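Local coordinates for protein aldehyde dehydrogenase (Burkholderia cenocepacia, PDB 4O6R) that probably oxidises aldehydes to carboxylic acids with NAD or NADP as coenzyme, as other members of the aldehyde dehydrogenase family do, and is seen here with bound AMP, at residues A[140-145]-A[479-484]; A[118-123]-A[470-475]; A[74-79]-A[199-204]; A[111-116]-A[162-167]; A[13-18]-A[51-56]. One frame throughout, in Å; residues are numbered along the deposited sequence.

Contact 1 of 5, residues A[140-145]-A[479-484]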
# COMPACT_ATOMS: atom_id res chain seq x y z
N ASN A 140 11.55 -5.93 12.25
CA ASN A 140 12.01 -6.07 10.87
C ASN A 140 11.46 -4.96 10.02
O ASN A 140 10.27 -4.94 9.72
CB ASN A 140 11.60 -7.47 10.35
CG ASN A 140 11.99 -7.73 8.90
OD1 ASN A 140 11.33 -8.52 8.22
ND2 ASN A 140 13.07 -7.11 8.44
N TYR A 141 12.30 -3.99 9.68
CA TYR A 141 11.90 -2.91 8.79
C TYR A 141 12.58 -3.08 7.44
O TYR A 141 13.73 -3.56 7.36
CB TYR A 141 12.19 -1.54 9.38
CG TYR A 141 13.65 -1.17 9.69
CD1 TYR A 141 14.26 -1.52 10.91
CD2 TYR A 141 14.39 -0.45 8.79
CE1 TYR A 141 15.59 -1.13 11.20
CE2 TYR A 141 15.71 -0.07 9.05
CZ TYR A 141 16.29 -0.39 10.27
OH TYR A 141 17.57 0.03 10.49
N VAL A 142 11.88 -2.66 6.40
CA VAL A 142 12.37 -2.78 5.04
C VAL A 142 12.33 -1.39 4.40
O VAL A 142 11.27 -0.75 4.39
CB VAL A 142 11.52 -3.73 4.22
CG1 VAL A 142 12.04 -3.86 2.79
CG2 VAL A 142 11.45 -5.09 4.90
N GLN A 143 13.48 -0.94 3.91
CA GLN A 143 13.56 0.31 3.17
C GLN A 143 13.49 0.05 1.67
O GLN A 143 13.94 -0.98 1.20
CB GLN A 143 14.89 0.97 3.45
CG GLN A 143 15.17 1.21 4.92
CD GLN A 143 14.88 2.61 5.28
OE1 GLN A 143 13.96 3.23 4.72
NE2 GLN A 143 15.66 3.15 6.18
N ARG A 144 12.99 1.04 0.91
CA ARG A 144 13.16 1.06 -0.53
C ARG A 144 14.35 1.94 -0.87
O ARG A 144 14.22 3.17 -0.99
CB ARG A 144 11.88 1.58 -1.20
CG ARG A 144 10.65 0.72 -0.89
CD ARG A 144 10.77 -0.76 -1.29
NE ARG A 144 11.18 -0.93 -2.70
CZ ARG A 144 11.31 -2.11 -3.31
NH1 ARG A 144 11.03 -3.24 -2.67
NH2 ARG A 144 11.71 -2.17 -4.58
N ALA A 145 15.52 1.33 -1.04
CA ALA A 145 16.74 2.11 -1.30
C ALA A 145 16.94 2.25 -2.82
O ALA A 145 16.50 1.41 -3.57
CB ALA A 145 17.94 1.42 -0.69
N ALA A 479 14.67 -3.63 -2.20
CA ALA A 479 14.31 -3.86 -0.81
C ALA A 479 15.58 -4.09 0.04
O ALA A 479 16.45 -4.91 -0.32
CB ALA A 479 13.37 -5.05 -0.69
N ARG A 480 15.66 -3.37 1.16
CA ARG A 480 16.75 -3.52 2.13
C ARG A 480 16.11 -3.90 3.46
O ARG A 480 15.48 -3.06 4.12
CB ARG A 480 17.54 -2.22 2.31
CG ARG A 480 18.35 -1.73 1.13
CD ARG A 480 19.36 -2.76 0.74
NE ARG A 480 20.50 -2.29 -0.04
CZ ARG A 480 21.69 -1.93 0.43
NH1 ARG A 480 21.94 -1.83 1.73
NH2 ARG A 480 22.64 -1.63 -0.42
N SER A 481 16.20 -5.17 3.82
CA SER A 481 15.52 -5.70 4.99
C SER A 481 16.48 -5.70 6.19
O SER A 481 17.58 -6.23 6.08
CB SER A 481 15.04 -7.12 4.71
OG SER A 481 14.47 -7.71 5.85
N VAL A 482 16.09 -5.06 7.28
CA VAL A 482 16.93 -4.97 8.47
C VAL A 482 16.17 -5.63 9.62
O VAL A 482 14.98 -5.33 9.85
CB VAL A 482 17.28 -3.52 8.86
CG1 VAL A 482 18.10 -3.50 10.14
CG2 VAL A 482 18.07 -2.82 7.74
N TRP A 483 16.84 -6.52 10.32
CA TRP A 483 16.27 -7.24 11.46
C TRP A 483 16.98 -6.82 12.72
O TRP A 483 18.23 -6.90 12.77
CB TRP A 483 16.47 -8.74 11.35
CG TRP A 483 15.68 -9.44 10.31
CD1 TRP A 483 15.88 -9.39 8.96
CD2 TRP A 483 14.59 -10.34 10.52
NE1 TRP A 483 14.98 -10.21 8.31
CE2 TRP A 483 14.15 -10.78 9.24
CE3 TRP A 483 13.91 -10.78 11.65
CZ2 TRP A 483 13.09 -11.67 9.06
CZ3 TRP A 483 12.84 -11.68 11.49
CH2 TRP A 483 12.44 -12.11 10.18
N VAL A 484 16.22 -6.40 13.73
CA VAL A 484 16.80 -6.20 15.08
C VAL A 484 16.27 -7.24 16.06
O VAL A 484 15.08 -7.29 16.35
CB VAL A 484 16.46 -4.83 15.66
CG1 VAL A 484 17.23 -4.61 16.96
CG2 VAL A 484 16.77 -3.73 14.64

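Contact 2 of 5, residues A[118-123]-A[470-475]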
# COMPACT_ATOMS: atom_id res chain seq x y z
N ARG A 118 6.77 16.90 -12.66
CA ARG A 118 6.07 17.42 -11.49
C ARG A 118 5.51 16.27 -10.66
O ARG A 118 5.67 16.27 -9.45
CB ARG A 118 4.98 18.41 -11.87
CG ARG A 118 4.22 18.94 -10.67
CD ARG A 118 3.33 20.10 -11.05
NE ARG A 118 4.11 21.23 -11.56
CZ ARG A 118 4.07 21.70 -12.80
NH1 ARG A 118 3.28 21.16 -13.72
NH2 ARG A 118 4.82 22.77 -13.12
N TYR A 119 4.90 15.28 -11.31
CA TYR A 119 4.39 14.10 -10.60
C TYR A 119 5.50 13.48 -9.75
O TYR A 119 5.32 13.23 -8.56
CB TYR A 119 3.82 13.07 -11.58
CG TYR A 119 3.29 11.83 -10.91
CD1 TYR A 119 1.97 11.75 -10.50
CD2 TYR A 119 4.11 10.72 -10.69
CE1 TYR A 119 1.45 10.62 -9.92
CE2 TYR A 119 3.59 9.56 -10.11
CZ TYR A 119 2.27 9.52 -9.71
OH TYR A 119 1.73 8.38 -9.12
N PHE A 120 6.65 13.21 -10.37
CA PHE A 120 7.76 12.59 -9.68
C PHE A 120 8.42 13.45 -8.62
O PHE A 120 8.89 12.93 -7.61
CB PHE A 120 8.75 11.91 -10.64
CG PHE A 120 8.21 10.65 -11.16
CD1 PHE A 120 8.13 9.57 -10.34
CD2 PHE A 120 7.54 10.61 -12.38
CE1 PHE A 120 7.51 8.42 -10.73
CE2 PHE A 120 6.95 9.44 -12.80
CZ PHE A 120 6.93 8.34 -11.97
N GLY A 121 8.42 14.76 -8.81
CA GLY A 121 8.88 15.65 -7.77
C GLY A 121 8.02 15.52 -6.53
O GLY A 121 8.54 15.54 -5.42
N GLY A 122 6.72 15.33 -6.71
CA GLY A 122 5.81 15.12 -5.58
C GLY A 122 5.89 13.69 -5.06
O GLY A 122 5.64 13.45 -3.90
N MET A 123 6.25 12.74 -5.91
CA MET A 123 6.40 11.34 -5.51
C MET A 123 7.60 11.05 -4.63
O MET A 123 7.60 10.07 -3.88
CB MET A 123 6.53 10.47 -6.75
CG MET A 123 6.74 8.98 -6.51
SD MET A 123 5.36 8.22 -5.63
CE MET A 123 4.33 7.63 -6.96
N PHE A 470 3.74 4.49 -8.80
CA PHE A 470 4.44 3.70 -7.79
C PHE A 470 5.18 2.52 -8.41
O PHE A 470 6.19 2.07 -7.90
CB PHE A 470 3.49 3.22 -6.72
CG PHE A 470 2.99 4.32 -5.83
CD1 PHE A 470 3.77 4.79 -4.79
CD2 PHE A 470 1.76 4.93 -6.06
CE1 PHE A 470 3.32 5.80 -3.97
CE2 PHE A 470 1.30 5.93 -5.23
CZ PHE A 470 2.09 6.37 -4.19
N GLU A 471 4.66 2.01 -9.50
CA GLU A 471 5.30 0.91 -10.19
C GLU A 471 6.72 1.26 -10.66
O GLU A 471 7.65 0.46 -10.46
CB GLU A 471 4.44 0.45 -11.35
CG GLU A 471 3.12 -0.18 -10.91
CD GLU A 471 1.98 0.82 -10.67
OE1 GLU A 471 2.18 2.07 -10.70
OE2 GLU A 471 0.84 0.36 -10.49
N ALA A 472 6.89 2.44 -11.24
CA ALA A 472 8.22 2.90 -11.67
C ALA A 472 9.11 3.08 -10.45
O ALA A 472 10.27 2.73 -10.47
CB ALA A 472 8.11 4.21 -12.44
N MET A 473 8.56 3.65 -9.37
CA MET A 473 9.37 3.81 -8.13
C MET A 473 9.84 2.48 -7.59
O MET A 473 10.99 2.37 -7.14
CB MET A 473 8.58 4.53 -7.05
CG MET A 473 8.20 5.95 -7.40
SD MET A 473 9.60 7.00 -7.77
CE MET A 473 10.34 7.20 -6.15
N HIS A 474 8.97 1.48 -7.62
CA HIS A 474 9.38 0.13 -7.19
C HIS A 474 10.56 -0.41 -8.04
O HIS A 474 11.53 -0.96 -7.49
CB HIS A 474 8.17 -0.81 -7.24
CG HIS A 474 8.42 -2.17 -6.67
ND1 HIS A 474 8.23 -2.45 -5.33
CD2 HIS A 474 8.85 -3.32 -7.24
CE1 HIS A 474 8.50 -3.73 -5.11
NE2 HIS A 474 8.89 -4.27 -6.25
N ASP A 475 10.46 -0.27 -9.36
CA ASP A 475 11.44 -0.79 -10.30
C ASP A 475 12.76 0.03 -10.25
O ASP A 475 13.76 -0.39 -10.84
CB ASP A 475 10.93 -0.72 -11.76
CG ASP A 475 9.79 -1.68 -12.07
OD1 ASP A 475 9.52 -2.63 -11.29
OD2 ASP A 475 9.20 -1.48 -13.18

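Contact 3 of 5, residues A[74-79]-A[199-204]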
# COMPACT_ATOMS: atom_id res chain seq x y z
N ARG A 74 11.94 18.53 -4.52
CA ARG A 74 11.90 19.99 -4.78
C ARG A 74 12.63 20.35 -6.10
O ARG A 74 12.17 21.21 -6.89
CB ARG A 74 12.49 20.75 -3.58
CG ARG A 74 12.51 22.26 -3.72
CD ARG A 74 11.10 22.83 -3.70
NE ARG A 74 11.03 24.27 -3.40
CZ ARG A 74 11.33 24.81 -2.22
NH1 ARG A 74 11.75 24.05 -1.19
NH2 ARG A 74 11.24 26.11 -2.05
N LEU A 75 13.74 19.66 -6.37
CA LEU A 75 14.48 19.91 -7.59
C LEU A 75 13.67 19.52 -8.83
O LEU A 75 13.66 20.26 -9.82
CB LEU A 75 15.83 19.20 -7.56
CG LEU A 75 16.90 19.80 -6.67
CD1 LEU A 75 17.97 18.74 -6.42
CD2 LEU A 75 17.48 21.04 -7.34
N LEU A 76 13.00 18.38 -8.78
CA LEU A 76 12.13 17.96 -9.86
C LEU A 76 10.95 18.94 -10.03
O LEU A 76 10.54 19.23 -11.16
CB LEU A 76 11.64 16.51 -9.63
CG LEU A 76 12.74 15.43 -9.69
CD1 LEU A 76 12.29 14.13 -9.02
CD2 LEU A 76 13.11 15.15 -11.12
N LEU A 77 10.40 19.42 -8.92
CA LEU A 77 9.33 20.40 -8.98
C LEU A 77 9.80 21.68 -9.68
O LEU A 77 9.08 22.23 -10.53
CB LEU A 77 8.79 20.75 -7.59
CG LEU A 77 8.05 19.62 -6.86
CD1 LEU A 77 7.61 20.10 -5.48
CD2 LEU A 77 6.84 19.15 -7.65
N ARG A 78 10.97 22.18 -9.29
CA ARG A 78 11.54 23.34 -9.95
C ARG A 78 11.79 23.09 -11.44
O ARG A 78 11.62 24.01 -12.23
CB ARG A 78 12.89 23.74 -9.34
CG ARG A 78 12.81 24.54 -8.07
CD ARG A 78 14.23 24.80 -7.56
NE ARG A 78 14.21 25.09 -6.16
CZ ARG A 78 13.80 26.23 -5.63
NH1 ARG A 78 13.36 27.21 -6.39
NH2 ARG A 78 13.83 26.38 -4.30
N LEU A 79 12.28 21.89 -11.78
CA LEU A 79 12.51 21.55 -13.19
C LEU A 79 11.22 21.66 -14.01
O LEU A 79 11.22 22.23 -15.12
CB LEU A 79 13.08 20.16 -13.34
CG LEU A 79 13.38 19.73 -14.79
CD1 LEU A 79 14.38 20.64 -15.46
CD2 LEU A 79 13.87 18.30 -14.78
N VAL A 199 18.44 24.75 -12.27
CA VAL A 199 17.60 24.68 -11.07
C VAL A 199 18.33 24.11 -9.85
O VAL A 199 17.79 24.17 -8.76
CB VAL A 199 16.24 23.95 -11.29
CG1 VAL A 199 15.46 24.63 -12.39
CG2 VAL A 199 16.42 22.47 -11.60
N GLY A 200 19.54 23.57 -10.03
CA GLY A 200 20.39 23.18 -8.92
C GLY A 200 20.69 21.68 -8.81
O GLY A 200 21.18 21.24 -7.78
N PHE A 201 20.45 20.89 -9.84
CA PHE A 201 20.86 19.47 -9.75
C PHE A 201 22.38 19.40 -9.58
O PHE A 201 23.13 20.05 -10.34
CB PHE A 201 20.42 18.67 -10.95
CG PHE A 201 18.99 18.23 -10.90
CD1 PHE A 201 17.98 19.12 -11.23
CD2 PHE A 201 18.65 16.94 -10.55
CE1 PHE A 201 16.65 18.73 -11.21
CE2 PHE A 201 17.31 16.54 -10.50
CZ PHE A 201 16.30 17.44 -10.84
N PRO A 202 22.85 18.66 -8.57
CA PRO A 202 24.30 18.58 -8.38
C PRO A 202 25.05 17.93 -9.56
O PRO A 202 24.51 17.11 -10.30
CB PRO A 202 24.47 17.74 -7.10
CG PRO A 202 23.19 17.90 -6.38
CD PRO A 202 22.11 18.10 -7.42
N ALA A 203 26.28 18.37 -9.75
CA ALA A 203 27.13 17.81 -10.76
C ALA A 203 27.24 16.29 -10.59
O ALA A 203 27.49 15.77 -9.51
CB ALA A 203 28.52 18.43 -10.69
N GLY A 204 27.06 15.60 -11.70
CA GLY A 204 27.20 14.15 -11.76
C GLY A 204 25.91 13.41 -11.58
O GLY A 204 25.85 12.21 -11.85

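Contact 4 of 5, residues A[111-116]-A[162-167]. With NO3 (nitrate ion), chain F.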
# COMPACT_ATOMS: atom_id res chain seq x y z
N PRO A 111 4.00 20.00 -22.27
CA PRO A 111 3.14 19.80 -21.09
C PRO A 111 3.27 18.40 -20.47
O PRO A 111 3.29 18.28 -19.26
CB PRO A 111 1.72 19.99 -21.64
CG PRO A 111 1.90 20.90 -22.81
CD PRO A 111 3.21 20.49 -23.42
N ARG A 112 3.37 17.36 -21.29
CA ARG A 112 3.46 15.99 -20.74
C ARG A 112 4.77 15.81 -20.00
O ARG A 112 4.82 15.15 -18.97
CB ARG A 112 3.32 14.93 -21.83
CG ARG A 112 1.88 14.61 -22.27
CD ARG A 112 1.92 13.99 -23.66
NE ARG A 112 0.90 13.01 -23.95
CZ ARG A 112 0.91 12.17 -24.98
NH1 ARG A 112 1.91 12.14 -25.85
NH2 ARG A 112 -0.11 11.34 -25.16
N THR A 113 5.84 16.41 -20.54
CA THR A 113 7.16 16.35 -19.91
C THR A 113 7.14 17.07 -18.58
O THR A 113 7.55 16.51 -17.59
CB THR A 113 8.24 16.96 -20.84
OG1 THR A 113 8.18 16.31 -22.11
CG2 THR A 113 9.60 16.77 -20.27
N ALA A 114 6.63 18.30 -18.56
CA ALA A 114 6.48 19.03 -17.31
C ALA A 114 5.63 18.27 -16.26
O ALA A 114 6.00 18.16 -15.09
CB ALA A 114 5.92 20.42 -17.57
N ALA A 115 4.50 17.75 -16.70
CA ALA A 115 3.58 17.03 -15.82
C ALA A 115 4.23 15.82 -15.19
O ALA A 115 4.02 15.53 -14.02
CB ALA A 115 2.34 16.60 -16.59
N CYS A 116 5.03 15.10 -15.97
CA CYS A 116 5.69 13.90 -15.46
C CYS A 116 6.78 14.24 -14.45
O CYS A 116 6.85 13.62 -13.41
CB CYS A 116 6.24 13.06 -16.61
SG CYS A 116 6.88 11.44 -16.08
N PHE A 162 10.39 11.55 -23.15
CA PHE A 162 11.15 10.45 -22.56
C PHE A 162 12.13 10.89 -21.49
O PHE A 162 12.42 10.10 -20.59
CB PHE A 162 11.92 9.63 -23.61
CG PHE A 162 11.04 8.78 -24.47
CD1 PHE A 162 9.90 8.20 -23.98
CD2 PHE A 162 11.39 8.53 -25.78
CE1 PHE A 162 9.10 7.43 -24.78
CE2 PHE A 162 10.61 7.74 -26.57
CZ PHE A 162 9.47 7.18 -26.08
N THR A 163 12.64 12.13 -21.57
CA THR A 163 13.50 12.62 -20.47
C THR A 163 12.78 12.52 -19.14
O THR A 163 13.37 12.10 -18.14
CB THR A 163 14.01 14.08 -20.65
OG1 THR A 163 12.95 15.04 -20.59
CG2 THR A 163 14.75 14.23 -21.97
N SER A 164 11.51 12.91 -19.14
CA SER A 164 10.70 12.88 -17.93
C SER A 164 10.29 11.46 -17.55
O SER A 164 10.36 11.09 -16.38
CB SER A 164 9.48 13.78 -18.07
OG SER A 164 8.51 13.25 -18.97
N TRP A 165 9.87 10.65 -18.52
CA TRP A 165 9.43 9.28 -18.18
C TRP A 165 10.55 8.44 -17.54
O TRP A 165 10.33 7.67 -16.63
CB TRP A 165 8.94 8.56 -19.42
CG TRP A 165 7.64 9.03 -19.97
CD1 TRP A 165 7.01 10.23 -19.74
CD2 TRP A 165 6.82 8.32 -20.87
NE1 TRP A 165 5.82 10.29 -20.45
CE2 TRP A 165 5.69 9.12 -21.16
CE3 TRP A 165 6.89 7.03 -21.43
CZ2 TRP A 165 4.64 8.68 -21.98
CZ3 TRP A 165 5.85 6.60 -22.28
CH2 TRP A 165 4.75 7.42 -22.53
N LYS A 166 11.76 8.62 -18.07
CA LYS A 166 12.94 7.94 -17.58
C LYS A 166 13.52 8.53 -16.30
O LYS A 166 13.71 7.83 -15.29
CB LYS A 166 14.02 8.02 -18.64
CG LYS A 166 13.70 7.24 -19.88
CD LYS A 166 13.78 5.77 -19.61
CE LYS A 166 12.59 5.11 -20.22
NZ LYS A 166 12.50 3.69 -19.78
N MET A 167 13.82 9.82 -16.35
CA MET A 167 14.57 10.43 -15.29
C MET A 167 13.73 10.80 -14.09
O MET A 167 14.25 10.84 -12.98
CB MET A 167 15.36 11.65 -15.79
CG MET A 167 16.40 11.24 -16.82
SD MET A 167 17.69 12.48 -17.07
CE MET A 167 16.84 13.61 -18.19
N NO3 F . 1.68 8.87 -27.17
O1 NO3 F . 2.24 8.75 -26.08
O2 NO3 F . 0.94 10.00 -27.48
O3 NO3 F . 1.80 7.89 -28.15
O HOH W 1 3.76 12.33 -19.12

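Contact 5 of 5, residues A[13-18]-A[51-56]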
# COMPACT_ATOMS: atom_id res chain seq x y z
N LEU A 13 28.26 16.77 -24.99
CA LEU A 13 27.94 15.83 -23.92
C LEU A 13 27.80 16.61 -22.65
O LEU A 13 28.40 17.70 -22.50
CB LEU A 13 29.03 14.77 -23.74
CG LEU A 13 29.64 14.08 -24.96
CD1 LEU A 13 30.59 12.97 -24.56
CD2 LEU A 13 28.58 13.56 -25.90
N PHE A 14 27.01 16.10 -21.72
CA PHE A 14 26.90 16.74 -20.41
C PHE A 14 27.35 15.73 -19.40
O PHE A 14 26.69 14.69 -19.22
CB PHE A 14 25.50 17.22 -20.11
CG PHE A 14 25.42 18.10 -18.89
CD1 PHE A 14 25.20 17.56 -17.62
CD2 PHE A 14 25.56 19.48 -18.99
CE1 PHE A 14 25.11 18.36 -16.51
CE2 PHE A 14 25.46 20.29 -17.87
CZ PHE A 14 25.24 19.74 -16.63
N ILE A 15 28.49 16.01 -18.76
CA ILE A 15 29.12 15.06 -17.88
C ILE A 15 29.64 15.82 -16.67
O ILE A 15 30.33 16.84 -16.79
CB ILE A 15 30.28 14.33 -18.57
CG1 ILE A 15 29.75 13.47 -19.68
CG2 ILE A 15 31.08 13.48 -17.60
CD1 ILE A 15 30.81 12.74 -20.42
N ASP A 16 29.29 15.31 -15.50
CA ASP A 16 29.74 15.87 -14.25
C ASP A 16 29.49 17.37 -14.20
O ASP A 16 30.34 18.14 -13.79
CB ASP A 16 31.23 15.54 -14.02
CG ASP A 16 31.59 15.45 -12.55
OD1 ASP A 16 30.70 15.44 -11.68
OD2 ASP A 16 32.79 15.35 -12.27
N GLY A 17 28.29 17.78 -14.60
CA GLY A 17 27.85 19.16 -14.41
C GLY A 17 28.32 20.13 -15.46
O GLY A 17 28.02 21.31 -15.36
N ARG A 18 29.01 19.64 -16.49
CA ARG A 18 29.63 20.50 -17.49
C ARG A 18 29.34 19.98 -18.90
O ARG A 18 29.26 18.75 -19.13
CB ARG A 18 31.17 20.58 -17.23
N ASP A 51 32.24 5.86 -19.82
CA ASP A 51 33.02 5.65 -18.59
C ASP A 51 33.12 6.90 -17.72
O ASP A 51 32.90 6.84 -16.53
CB ASP A 51 34.42 5.10 -18.91
CG ASP A 51 34.38 3.67 -19.45
OD1 ASP A 51 33.32 3.05 -19.36
OD2 ASP A 51 35.41 3.18 -19.99
N LEU A 52 33.41 8.05 -18.33
CA LEU A 52 33.47 9.30 -17.61
C LEU A 52 32.12 9.63 -16.97
O LEU A 52 32.07 10.10 -15.84
CB LEU A 52 33.91 10.44 -18.53
CG LEU A 52 35.37 10.37 -18.99
CD1 LEU A 52 35.63 11.43 -20.03
CD2 LEU A 52 36.34 10.54 -17.84
N ALA A 53 31.03 9.38 -17.69
CA ALA A 53 29.69 9.66 -17.19
C ALA A 53 29.32 8.77 -16.02
O ALA A 53 28.76 9.25 -15.05
CB ALA A 53 28.68 9.52 -18.32
N VAL A 54 29.62 7.47 -16.13
CA VAL A 54 29.34 6.56 -15.04
C VAL A 54 30.23 6.90 -13.83
O VAL A 54 29.76 6.90 -12.71
CB VAL A 54 29.50 5.09 -15.46
CG1 VAL A 54 29.37 4.15 -14.27
CG2 VAL A 54 28.47 4.71 -16.53
N ASP A 55 31.49 7.22 -14.06
CA ASP A 55 32.35 7.69 -12.95
C ASP A 55 31.74 8.89 -12.21
O ASP A 55 31.69 8.94 -10.98
CB ASP A 55 33.75 8.06 -13.48
CG ASP A 55 34.57 6.83 -13.85
OD1 ASP A 55 34.09 5.69 -13.66
OD2 ASP A 55 35.72 7.02 -14.31
N ALA A 56 31.27 9.87 -12.97
CA ALA A 56 30.65 11.07 -12.37
C ALA A 56 29.40 10.72 -11.56
O ALA A 56 29.23 11.19 -10.44
CB ALA A 56 30.32 12.08 -13.45
O HOH W 2 30.68 13.63 -9.78

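Contact 1 of 5, residues A[140-145]-A[479-484]
Ala479 lies against Arg144: its CB is 3.6 Å from NH1, and its backbone N sits over one face of the guanidinium, whose NE bonds to Thr477. Arg480 pairs with Gln143 through two backbone bonds, Arg480 N to Gln143 O and Gln143 N to Arg480 O, each 2.9 Å, while its CG packs on the CB of Ala145; its guanidinium turns to Glu478. Ser481, facing Val142 in a non-hydrogen-bonded pair, offers OG to ND2 of Asn140 at 3.0 Å (165°). The CB of Val482 lies over the face of the Tyr141 ring, 3.8 Å from the centroid, and its carbonyl O accepts twice, from Tyr141 N and, above the carbonyl plane, from Asn140 ND2. Trp483 then receives the Asn140 amide flat on its indole, the planes 14° apart; CG anti to the backbone N (chi1 179°) brings this amide across and over the indole. In the second subunit, Ser454 bonds to Asn140 OD1 and His431 to Tyr141 OH, and a strand of that subunit pairs in parallel with residues 481-484, continuing the sheet. Both N-H groups of the buried Asn140 amide are thus spent within the antiparallel strand pair and its carbonyl across the subunit boundary, fixing its rotation.

Contact 2 of 5, residues A[118-123]-A[470-475]
Met123 lays its terminal methyl on the ring of Phe470: CE stands 3.5 Å from the centroid, almost exactly on the ring normal (6° off), so all six ring carbons share the contact. The sulfur of the same side chain sits obliquely to that ring, its SD 3.6 Å from Phe470 CE1, which makes this a Met-aromatic contact as well as a CH-pi one. Met123 leaves its helix with CG anti to the backbone N (chi1 178°), then bends at the next two torsions, and these bends turn the methyl onto the ring. Lower on the same side chain, CG presses against CG of Met473 at 3.5 Å, a tight carbon pair, as the two methionines overlap head to tail. Met473 also serves a second aromatic: its SD reaches the edge of the Phe120 ring, 3.9 Å from CE1 and near the ring plane. Ala472 adds its CB near Phe120 CZ, at 4.3 Å. No hydrogen bond crosses the interface; the contact is apolar, made by sulfur, aliphatic carbon and ring surfaces. Pro169 of helix 159-172 touches both Phe120 and Ala472, and the fourth subunit adds Gln128 against Phe470 and Lys126 against Met123. The short segments cross at -63° with their axes 11.5 Å apart, a separation bridged by long methionine and phenylalanine side chains. Two Met-aromatic contacts thus join the C-terminal end of helix 102-123 to helix 469-475, beside helix 159-172, in the aldehyde dehydrogenase fold.

Contact 3 of 5, residues A[74-79]-A[199-204]
Leu75 and Phe201 meet at the centre of this contact. The CB of Leu75 lies over one face of the phenylalanine ring, 4.0 Å from its centroid and displaced toward the rim, and Leu75 O approaches CE1 of the same ring. Leu76 comes from another direction, its CD2 meeting the ring edge 3.9 Å from Phe201 CZ, the two side chains crossing at about a right angle. Leu75 also spreads outward: CD2 rests on the backbone of the loop, 3.5 Å from Val199 O and 3.6 Å from Gly200 C, while CD1 faces the ring of Pro202. One turn further on, Val199 packs its CB against CB of Arg78 at 3.9 Å and sends CG2 toward Leu79.

The next shell sets the loop in place. Helix 187-199 ends here in a Schellman motif, where Gly200 takes positive phi (116°) and two bonds lead back into the last turn. The chain leaves the helix at Gly200, and Phe201 follows with its ring against helix 69-85. Around the ring, Met196 and Leu171 provide further apolar cover, and Trp64 of helix 47-66 touches both Leu75 and Pro202.

No hydrogen bond joins the two segments. Their cohesion comes from apolar surface and from close approach to the loop backbone, so the fit depends on shape: the glycine-made turn presents Val199 and Phe201 to the same turn of helix 69-85, while the more exposed side is lined by the aliphatic part of Arg78.

Contact 4 of 5, residues A[111-116]-A[162-167]
A water bridges the two helices at a site where no clear direct hydrogen bond joins them: it donates to the carbonyl O of Arg112 at 3.0 Å and accepts from the indole NE1 of Trp165 at 3.2 Å. The indole is thus tied to a backbone oxygen already used inside helix 102-123, where Arg112 O receives Cys116 N. Beside this bridge, Cys116 directs SG obliquely at the tryptophan ring, 3.9 Å from CD1, a Cys sulfur-aromatic contact; with SG anti to the backbone N (chi1 -173°) the thiol is swung toward helix 159-172. The two segments run nearly parallel, at 19° with their axes 8.2 Å apart. In the aldehyde dehydrogenase fold helix 159-172 follows strand 138-153, and it lies near the nucleotide site: the Thr163 side chain is about 6 Å from that of Val154, an AMP-binding residue. Small residues permit the helices' closeness. Ser164 enters between Thr113 and Cys116, with CB 3.4 Å from Thr113 O and OG 3.3 Å from Cys116 CB, while its hydroxyl is bonded back to Met161 O in its own helix. Thr113 CG2 packs on Ser164 CB and also meets Thr163; OG1 of Thr113 is engaged by Asp109 O. At the outer end, NH1 and NH2 of Arg112 each donate to O2 of a nitrate ion at 2.9 Å, in the guanidinium plane. Lys448 NZ is a further donor to this anion, which probably came from the crystallisation liquor.

Contact 5 of 5, residues A[13-18]-A[51-56]
Apolar contacts carry most of this interface. Ile15 points its side chain at helix 47-66 and touches three residues there: CG2 rests 3.9 Å from Leu52 O and reaches the CB of Ala56 at 4.4 Å, while CG1 approaches Ala53 CB. A chi1 of -66° places CG1 anti to the carbonyl carbon and so CG2 anti to the backbone N, which sets the CG2 branch against the helix backbone. The tightest apolar approach comes from the neighbouring residue, Asp16, whose CB lies 3.6 Å from Ala56 CB; the carboxylate continues past that methyl group.

Polar contact between the segments runs through water. One molecule donates to Asp16 OD1 at 2.6 Å and to Ala56 O at 2.9 Å, linking the turn to the helix backbone. The other carboxylate oxygen, OD2, forms a salt bridge with Arg59 one turn further along the same helix, so the acid is gripped at both oxygens.

Backbone bonds shape the first segment: Ile15 N to Arg18 O (2.9 Å) and Arg18 N to Ile15 O (3.1 Å) close a type I' turn, in which Asp16 and Gly17 both have positive phi. This is a tight two-residue beta hairpin, strands 13-15 and 18-20, whose turn packs along a helix close to the N terminus of the chain.

Overall arrangement
Contacts 2, 3 and 4 cluster around helix 102-123. Contacts 2 and 4 share that helix, their centres 11 Å apart; contact 3 meets contact 2 where Leu76 CB lies 3.4 Å from Gly121 CA, and its nearest atoms are about 5 Å from those of contact 4. Contact 5 joins this group through the loop of contact 3, with Ala203 CB 3.6 Å from Asp16 O. Contact 1 lies farther out, 32 Å from the chain centre, and touches contact 2 through Arg144 and the carbonyl of His474; it lies at subunit interfaces, and contacts 2 and 3 both meet the fourth subunit. Toward the AMP pocket, the Thr163 side chain of contact 4 is about 12 Å from the nucleotide, and the Ala53 side chain of contact 5 about 9 Å from that of Lys180.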